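Local coordinates for putative aminopeptidase (Leishmania major, PDB 5NTH), which probably removes amino acids from the N-terminal end of peptides as a manganese-dependent leucyl aminopeptidase of the M17 family, at residues L48-L53 with S121-A126; A72-R77 with V99-L104; A126-V131 with E135-Y140. One frame throughout, in Å; residues are numbered along the deposited sequence.

Interaction 1 (L48-L53 with S121-A126)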
loop_
_atom_site.group_PDB
_atom_site.type_symbol
_atom_site.label_atom_id
_atom_site.label_comp_id
_atom_site.label_asym_id
_atom_site.label_seq_id
_atom_site.Cartn_x
_atom_site.Cartn_y
_atom_site.Cartn_z
ATOM N N LEU A 48 -16.915 -20.484 41.296
ATOM C CA LEU A 48 -16.627 -19.103 41.033
ATOM C C LEU A 48 -17.619 -18.212 41.788
ATOM O O LEU A 48 -18.840 -18.424 41.755
ATOM C CB LEU A 48 -16.714 -18.829 39.533
ATOM C CG LEU A 48 -16.708 -17.349 39.130
ATOM C CD1 LEU A 48 -15.367 -16.664 39.408
ATOM C CD2 LEU A 48 -17.088 -17.213 37.671
ATOM N N LEU A 49 -17.073 -17.187 42.422
ATOM C CA LEU A 49 -17.851 -16.223 43.132
ATOM C C LEU A 49 -17.526 -14.877 42.539
ATOM O O LEU A 49 -16.353 -14.486 42.473
ATOM C CB LEU A 49 -17.492 -16.247 44.610
ATOM C CG LEU A 49 -18.168 -15.167 45.454
ATOM C CD1 LEU A 49 -19.689 -15.190 45.315
ATOM C CD2 LEU A 49 -17.725 -15.366 46.889
ATOM N N VAL A 50 -18.565 -14.162 42.112
ATOM C CA VAL A 50 -18.367 -12.940 41.376
ATOM C C VAL A 50 -19.454 -11.970 41.729
ATOM O O VAL A 50 -20.648 -12.297 41.670
ATOM C CB VAL A 50 -18.285 -13.178 39.857
ATOM C CG1 VAL A 50 -19.497 -13.936 39.316
ATOM C CG2 VAL A 50 -18.117 -11.857 39.133
ATOM N N GLY A 51 -19.022 -10.768 42.095
ATOM C CA GLY A 51 -19.949 -9.711 42.413
ATOM C C GLY A 51 -19.258 -8.416 42.727
ATOM O O GLY A 51 -18.043 -8.363 42.886
ATOM N N ALA A 52 -20.065 -7.363 42.785
ATOM C CA ALA A 52 -19.681 -6.077 43.362
ATOM C C ALA A 52 -18.920 -6.290 44.657
ATOM O O ALA A 52 -19.336 -7.105 45.475
ATOM C CB ALA A 52 -20.937 -5.259 43.654
ATOM N N LEU A 53 -17.854 -5.532 44.865
ATOM C CA LEU A 53 -17.110 -5.628 46.115
ATOM C C LEU A 53 -17.955 -5.467 47.392
ATOM O O LEU A 53 -17.798 -6.276 48.311
ATOM C CB LEU A 53 -15.937 -4.658 46.143
ATOM C CG LEU A 53 -14.907 -4.997 47.234
ATOM C CD1 LEU A 53 -14.249 -6.380 47.084
ATOM C CD2 LEU A 53 -13.851 -3.899 47.263
ATOM N N SER A 121 -18.768 -12.220 32.244
ATOM C CA SER A 121 -18.279 -13.056 31.156
ATOM C C SER A 121 -16.751 -13.278 31.195
ATOM O O SER A 121 -16.294 -14.411 31.026
ATOM C CB SER A 121 -18.748 -12.487 29.815
ATOM O OG SER A 121 -20.063 -12.953 29.548
ATOM N N GLU A 122 -15.974 -12.226 31.426
ATOM C CA GLU A 122 -14.524 -12.383 31.538
ATOM C C GLU A 122 -14.183 -13.282 32.708
ATOM O O GLU A 122 -13.267 -14.080 32.618
ATOM C CB GLU A 122 -13.787 -11.047 31.693
ATOM C CG GLU A 122 -13.710 -10.207 30.413
ATOM C CD GLU A 122 -13.061 -8.821 30.598
ATOM O OE1 GLU A 122 -12.552 -8.509 31.708
ATOM O OE2 GLU A 122 -13.055 -8.039 29.615
ATOM N N ALA A 123 -14.922 -13.161 33.801
ATOM C CA ALA A 123 -14.604 -13.902 34.999
ATOM C C ALA A 123 -15.004 -15.370 34.875
ATOM O O ALA A 123 -14.238 -16.272 35.290
ATOM C CB ALA A 123 -15.286 -13.274 36.178
ATOM N N VAL A 124 -16.189 -15.620 34.314
ATOM C CA VAL A 124 -16.612 -16.981 33.993
ATOM C C VAL A 124 -15.572 -17.675 33.107
ATOM O O VAL A 124 -15.053 -18.718 33.469
ATOM C CB VAL A 124 -18.007 -17.014 33.341
ATOM C CG1 VAL A 124 -18.311 -18.369 32.714
ATOM C CG2 VAL A 124 -19.065 -16.704 34.389
ATOM N N ALA A 125 -15.232 -17.062 31.985
ATOM C CA ALA A 125 -14.367 -17.669 30.986
ATOM C C ALA A 125 -13.077 -18.156 31.555
ATOM O O ALA A 125 -12.601 -19.204 31.166
ATOM C CB ALA A 125 -14.062 -16.664 29.885
ATOM N N ALA A 126 -12.512 -17.357 32.448
ATOM C CA ALA A 126 -11.257 -17.665 33.086
ATOM C C ALA A 126 -11.380 -18.798 34.133
ATOM O O ALA A 126 -10.407 -19.450 34.456
ATOM C CB ALA A 126 -10.689 -16.413 33.732
#
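Leu48 and Val124 make the tight part of this contact, in which strand 46-51 lies under helix 117-127. The short segments run antiparallel, their axes 170° apart and 9.4 Å distant at closest approach. With CG anti to the backbone N (chi1 168°), Leu48 extends toward the helix and sets one methyl against its backbone: CD2 of Leu48 lies 3.7 Å from CA of Val124. CD2 of Leu48 is also 3.8 Å from O of Ala123, and CG2 of Val124 lies beside CD2 of Leu48 at 3.9 Å. A long, branched leucine suits this place because it spans the gap between sheet and helix, while the beta-branched valine supplies a methyl alongside it.

Farther along the strand the fit is looser. Val50, also directed at the helix, has CG2 4.3 Å from CB of Ala123, and there the small alanine lets the helix sit close to the sheet. No hydrogen bond joins the segments, so the contact is apolar packing. Glu122 and Ala125 are exposed on the side of the helix turned from the strand.

Within the N-terminal domain, strand 46-51 is an inner strand between 97-103 and 137-142. Thr102 and Met100 of strand 97-103 touch Ala123 and Ala126, and Leu137 of strand 137-142 touches Leu48, so the helix packs over several strands.

Interaction 2 (A72-R77 with V99-L104)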
loop_
_atom_site.group_PDB
_atom_site.type_symbol
_atom_site.label_atom_id
_atom_site.label_comp_id
_atom_site.label_asym_id
_atom_site.label_seq_id
_atom_site.Cartn_x
_atom_site.Cartn_y
_atom_site.Cartn_z
ATOM N N ALA A 72 -12.598 -17.125 53.064
ATOM C CA ALA A 72 -12.727 -15.860 53.794
ATOM C C ALA A 72 -11.523 -14.969 53.518
ATOM O O ALA A 72 -11.662 -13.761 53.353
ATOM C CB ALA A 72 -12.844 -16.134 55.285
ATOM N N GLU A 73 -10.353 -15.594 53.448
ATOM C CA GLU A 73 -9.117 -14.875 53.221
ATOM C C GLU A 73 -9.061 -14.313 51.805
ATOM O O GLU A 73 -8.581 -13.189 51.572
ATOM C CB GLU A 73 -7.933 -15.799 53.455
ATOM C CG GLU A 73 -6.585 -15.129 53.276
ATOM C CD GLU A 73 -6.315 -13.964 54.234
ATOM O OE1 GLU A 73 -6.941 -13.872 55.346
ATOM O OE2 GLU A 73 -5.427 -13.144 53.849
ATOM N N ALA A 74 -9.536 -15.098 50.858
ATOM C CA ALA A 74 -9.624 -14.622 49.498
ATOM C C ALA A 74 -10.496 -13.347 49.411
ATOM O O ALA A 74 -10.188 -12.432 48.646
ATOM C CB ALA A 74 -10.164 -15.720 48.590
ATOM N N LEU A 75 -11.553 -13.280 50.232
ATOM C CA LEU A 75 -12.422 -12.132 50.244
ATOM C C LEU A 75 -11.770 -10.936 50.895
ATOM O O LEU A 75 -12.107 -9.815 50.514
ATOM C CB LEU A 75 -13.747 -12.465 50.880
ATOM C CG LEU A 75 -14.548 -13.513 50.095
ATOM C CD1 LEU A 75 -15.664 -14.132 50.930
ATOM C CD2 LEU A 75 -15.133 -12.907 48.833
ATOM N N GLN A 76 -10.822 -11.137 51.818
ATOM C CA GLN A 76 -10.052 -9.998 52.354
ATOM C C GLN A 76 -9.115 -9.408 51.308
ATOM O O GLN A 76 -8.735 -8.234 51.428
ATOM C CB GLN A 76 -9.215 -10.323 53.607
ATOM C CG GLN A 76 -9.911 -11.053 54.747
ATOM C CD GLN A 76 -11.086 -10.310 55.407
ATOM O OE1 GLN A 76 -11.757 -9.458 54.802
ATOM N NE2 GLN A 76 -11.365 -10.671 56.671
ATOM N N ARG A 77 -8.733 -10.211 50.310
ATOM C CA ARG A 77 -7.648 -9.831 49.391
ATOM C C ARG A 77 -8.084 -9.330 48.041
ATOM O O ARG A 77 -7.342 -8.600 47.386
ATOM C CB ARG A 77 -6.747 -11.027 49.143
ATOM C CG ARG A 77 -5.894 -11.380 50.329
ATOM C CD ARG A 77 -4.907 -12.452 49.955
ATOM N NE ARG A 77 -4.137 -12.802 51.129
ATOM C CZ ARG A 77 -2.952 -13.389 51.117
ATOM N NH1 ARG A 77 -2.377 -13.739 49.972
ATOM N NH2 ARG A 77 -2.337 -13.619 52.272
ATOM N N VAL A 99 -11.704 -22.671 44.276
ATOM C CA VAL A 99 -12.514 -21.482 44.431
ATOM C C VAL A 99 -11.831 -20.257 43.830
ATOM O O VAL A 99 -10.705 -19.883 44.229
ATOM C CB VAL A 99 -12.802 -21.188 45.903
ATOM C CG1 VAL A 99 -13.857 -20.091 46.024
ATOM C CG2 VAL A 99 -13.285 -22.451 46.581
ATOM N N MET A 100 -12.534 -19.611 42.903
ATOM C CA MET A 100 -12.056 -18.379 42.314
ATOM C C MET A 100 -13.048 -17.277 42.691
ATOM O O MET A 100 -14.260 -17.467 42.686
ATOM C CB MET A 100 -11.829 -18.576 40.800
ATOM C CG MET A 100 -11.706 -17.288 39.984
ATOM S SD MET A 100 -11.145 -17.418 38.250
ATOM C CE MET A 100 -11.817 -15.890 37.547
ATOM N N VAL A 101 -12.499 -16.136 43.065
ATOM C CA VAL A 101 -13.264 -15.051 43.606
ATOM C C VAL A 101 -12.940 -13.789 42.826
ATOM O O VAL A 101 -11.782 -13.334 42.864
ATOM C CB VAL A 101 -12.882 -14.802 45.055
ATOM C CG1 VAL A 101 -13.428 -13.458 45.557
ATOM C CG2 VAL A 101 -13.389 -15.940 45.920
ATOM N N THR A 102 -13.965 -13.190 42.192
ATOM C CA THR A 102 -13.763 -12.048 41.309
ATOM C C THR A 102 -14.697 -10.896 41.626
ATOM O O THR A 102 -15.914 -11.014 41.553
ATOM C CB THR A 102 -13.892 -12.446 39.812
ATOM O OG1 THR A 102 -12.945 -13.476 39.499
ATOM C CG2 THR A 102 -13.602 -11.265 38.898
ATOM N N ALA A 103 -14.093 -9.755 41.926
ATOM C CA ALA A 103 -14.819 -8.520 42.108
ATOM C C ALA A 103 -15.041 -7.822 40.763
ATOM O O ALA A 103 -14.109 -7.665 39.952
ATOM C CB ALA A 103 -14.056 -7.612 43.034
ATOM N N LEU A 104 -16.285 -7.397 40.552
ATOM C CA LEU A 104 -16.633 -6.619 39.407
ATOM C C LEU A 104 -16.031 -5.248 39.598
ATOM O O LEU A 104 -15.623 -4.899 40.706
ATOM C CB LEU A 104 -18.137 -6.512 39.243
ATOM C CG LEU A 104 -18.905 -7.846 39.122
ATOM C CD1 LEU A 104 -20.413 -7.630 39.293
ATOM C CD2 LEU A 104 -18.579 -8.621 37.839
#
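Val101 meets Ala74 and Leu75 in a small, wholly apolar helix-on-sheet contact in the N-terminal domain, where helix 69-77 packs on one face of the mixed sheet. Both methyls of the valine are used. CG2 of Val101 lies 4.2 Å from CB of Ala74, and CG1 of Val101 is 3.7 Å from CD2 of Leu75. The side chains of Leu75 and Val101 cross at about a right angle and meet through one methyl of each.

Each residue type fits its position. Ala74 points toward the strand, and its short side chain lets the two backbones approach, with 6.9 Å between CA of Ala74 and CA of Val101. Leu75 starts out across the line to the strand; its CG, anti to the carbonyl carbon (chi1 -64°), begins a side chain long enough to bring CD2 back to the sheet. Val101 is beta-branched and at home in a strand.

On another side of the same turn, the helix carries a salt bridge between residues four apart: NE of Arg77 donates to OE2 of Glu73 over 3.0 Å, using the anti lone pair of that oxygen, which sits 20° out of the guanidinium plane. Both residues also pack against the second subunit, Glu73 on its Tyr96 and Arg77 on its Leu87.

Strand 97-103 is bounded by strands 46-51 and 83-88, and the helix reaches both, Leu75 touching Leu49 and Ala74 touching Val84. The other face of strand 97-103, bearing Met100 and Thr102, receives helix 117-127, so this part of the sheet lies between helices 69-77 and 117-127.

Interaction 3 (A126-V131 with E135-Y140)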
loop_
_atom_site.group_PDB
_atom_site.type_symbol
_atom_site.label_atom_id
_atom_site.label_comp_id
_atom_site.label_asym_id
_atom_site.label_seq_id
_atom_site.Cartn_x
_atom_site.Cartn_y
_atom_site.Cartn_z
ATOM N N ALA A 126 -12.512 -17.357 32.448
ATOM C CA ALA A 126 -11.257 -17.665 33.086
ATOM C C ALA A 126 -11.380 -18.798 34.133
ATOM O O ALA A 126 -10.407 -19.450 34.456
ATOM C CB ALA A 126 -10.689 -16.413 33.732
ATOM N N ALA A 127 -12.562 -19.029 34.672
ATOM C CA ALA A 127 -12.775 -20.123 35.616
ATOM C C ALA A 127 -13.022 -21.445 34.914
ATOM O O ALA A 127 -12.765 -22.523 35.480
ATOM C CB ALA A 127 -13.951 -19.804 36.522
ATOM N N CYS A 128 -13.525 -21.388 33.686
ATOM C CA CYS A 128 -13.850 -22.622 32.984
ATOM C C CYS A 128 -12.573 -23.330 32.519
ATOM O O CYS A 128 -12.614 -24.525 32.204
ATOM C CB CYS A 128 -14.789 -22.371 31.799
ATOM S SG CYS A 128 -16.376 -21.640 32.238
ATOM N N GLY A 129 -11.445 -22.617 32.476
ATOM C CA GLY A 129 -10.249 -23.155 31.825
ATOM C C GLY A 129 -9.612 -24.368 32.486
ATOM O O GLY A 129 -8.831 -25.090 31.847
ATOM N N SER A 130 -9.939 -24.560 33.771
ATOM C CA SER A 130 -9.391 -25.641 34.600
ATOM C C SER A 130 -10.436 -26.717 34.930
ATOM O O SER A 130 -10.167 -27.611 35.711
ATOM C CB SER A 130 -8.811 -25.040 35.888
ATOM O OG SER A 130 -9.689 -24.023 36.349
ATOM N N VAL A 131 -11.617 -26.633 34.334
ATOM C CA VAL A 131 -12.673 -27.593 34.604
ATOM C C VAL A 131 -12.456 -28.801 33.702
ATOM O O VAL A 131 -12.350 -28.667 32.487
ATOM C CB VAL A 131 -14.066 -26.964 34.391
ATOM C CG1 VAL A 131 -15.176 -27.980 34.556
ATOM C CG2 VAL A 131 -14.280 -25.832 35.372
ATOM N N GLU A 135 -17.103 -32.470 34.588
ATOM C CA GLU A 135 -17.237 -31.773 35.872
ATOM C C GLU A 135 -18.191 -30.602 35.756
ATOM O O GLU A 135 -18.765 -30.346 34.704
ATOM C CB GLU A 135 -15.880 -31.289 36.377
ATOM C CG GLU A 135 -14.915 -32.410 36.756
ATOM C CD GLU A 135 -13.663 -31.880 37.462
ATOM O OE1 GLU A 135 -13.344 -30.691 37.291
ATOM O OE2 GLU A 135 -12.991 -32.634 38.202
ATOM N N VAL A 136 -18.364 -29.908 36.863
ATOM C CA VAL A 136 -19.305 -28.841 36.970
ATOM C C VAL A 136 -18.558 -27.653 37.535
ATOM O O VAL A 136 -17.736 -27.812 38.457
ATOM C CB VAL A 136 -20.463 -29.220 37.932
ATOM C CG1 VAL A 136 -21.403 -28.036 38.177
ATOM C CG2 VAL A 136 -21.248 -30.408 37.395
ATOM N N LEU A 137 -18.873 -26.467 37.002
ATOM C CA LEU A 137 -18.435 -25.203 37.601
ATOM C C LEU A 137 -19.653 -24.553 38.199
ATOM O O LEU A 137 -20.611 -24.297 37.492
ATOM C CB LEU A 137 -17.819 -24.267 36.570
ATOM C CG LEU A 137 -17.655 -22.791 36.970
ATOM C CD1 LEU A 137 -16.613 -22.647 38.061
ATOM C CD2 LEU A 137 -17.295 -21.942 35.747
ATOM N N ASP A 138 -19.602 -24.300 39.500
ATOM C CA ASP A 138 -20.617 -23.540 40.193
ATOM C C ASP A 138 -20.279 -22.061 40.036
ATOM O O ASP A 138 -19.134 -21.645 40.245
ATOM C CB ASP A 138 -20.686 -23.913 41.680
ATOM C CG ASP A 138 -21.473 -25.196 41.944
ATOM O OD1 ASP A 138 -22.276 -25.649 41.122
ATOM O OD2 ASP A 138 -21.300 -25.773 43.019
ATOM N N VAL A 139 -21.285 -21.280 39.637
ATOM C CA VAL A 139 -21.110 -19.861 39.413
ATOM C C VAL A 139 -22.023 -19.106 40.368
ATOM O O VAL A 139 -23.254 -19.115 40.209
ATOM C CB VAL A 139 -21.438 -19.479 37.974
ATOM C CG1 VAL A 139 -21.244 -17.991 37.768
ATOM C CG2 VAL A 139 -20.552 -20.253 37.031
ATOM N N TYR A 140 -21.402 -18.470 41.357
ATOM C CA TYR A 140 -22.130 -17.791 42.384
ATOM C C TYR A 140 -22.064 -16.350 42.014
ATOM O O TYR A 140 -20.998 -15.763 42.054
ATOM C CB TYR A 140 -21.541 -18.038 43.782
ATOM C CG TYR A 140 -22.101 -19.269 44.480
ATOM C CD1 TYR A 140 -21.657 -20.557 44.130
ATOM C CD2 TYR A 140 -23.080 -19.164 45.492
ATOM C CE1 TYR A 140 -22.147 -21.700 44.779
ATOM C CE2 TYR A 140 -23.586 -20.304 46.136
ATOM C CZ TYR A 140 -23.113 -21.574 45.780
ATOM O OH TYR A 140 -23.578 -22.731 46.373
#
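The chain doubles back between Val131 and Glu135, whose CA atoms are 6.3 Å apart, with a backbone hydrogen bond from Val131 N to Cys128 O (3.2 Å) on the way from helix 117-127 to the bend. This is the helix-to-strand return of a beta-alpha-beta crossover, which links the parallel strands 97-103 and 137-142 and passes over strand 46-51 between them.

Leu137 points toward the 126-131 segment and packs against Ala127, Cys128 and Val131. Its CG stands anti to the backbone N (chi1 164°), and CD2 of Leu137 lies 4.0 Å from CB of Ala127; the small alanine lets the backbone there settle on the leucine. Val131 works nearer the bend: its CG2 approaches CB of Leu137 at 4.1 Å, the two side chains at about a right angle, and its CG1 is 3.8 Å from CB of Glu135. The glutamate is suited to this partly exposed place, since its CB packs on Val131 while OE1 accepts a hydrogen bond from the backbone N of Glu132.

Cys128, buried and compact, completes the apolar group, its SG lying 3.6 Å from CD2 of Leu137.

How the interactions relate
All three contacts belong to one sheet of the N-terminal domain and lie away from the manganese and actinonin sites of the catalytic domain. Interactions 1 and 3 share Ala126 on helix 117-127, and their centres are 10 Å apart; a probable hydrogen bond from Tyr140 N to Leu48 O, 2.6 Å, ties their strands together. Interaction 2, its centre also 10 Å from that of interaction 1, lies on the opposite face of the sheet. A probable bond from Thr102 N to Leu49 O, 2.7 Å, joins strand 97-103 to strand 46-51. The centres of interactions 2 and 3 are 15 Å apart, and the two touch where Met100 CE packs 4.0 Å from Ala126 CB. Strand 46-51 lies between the strands of interactions 2 and 3.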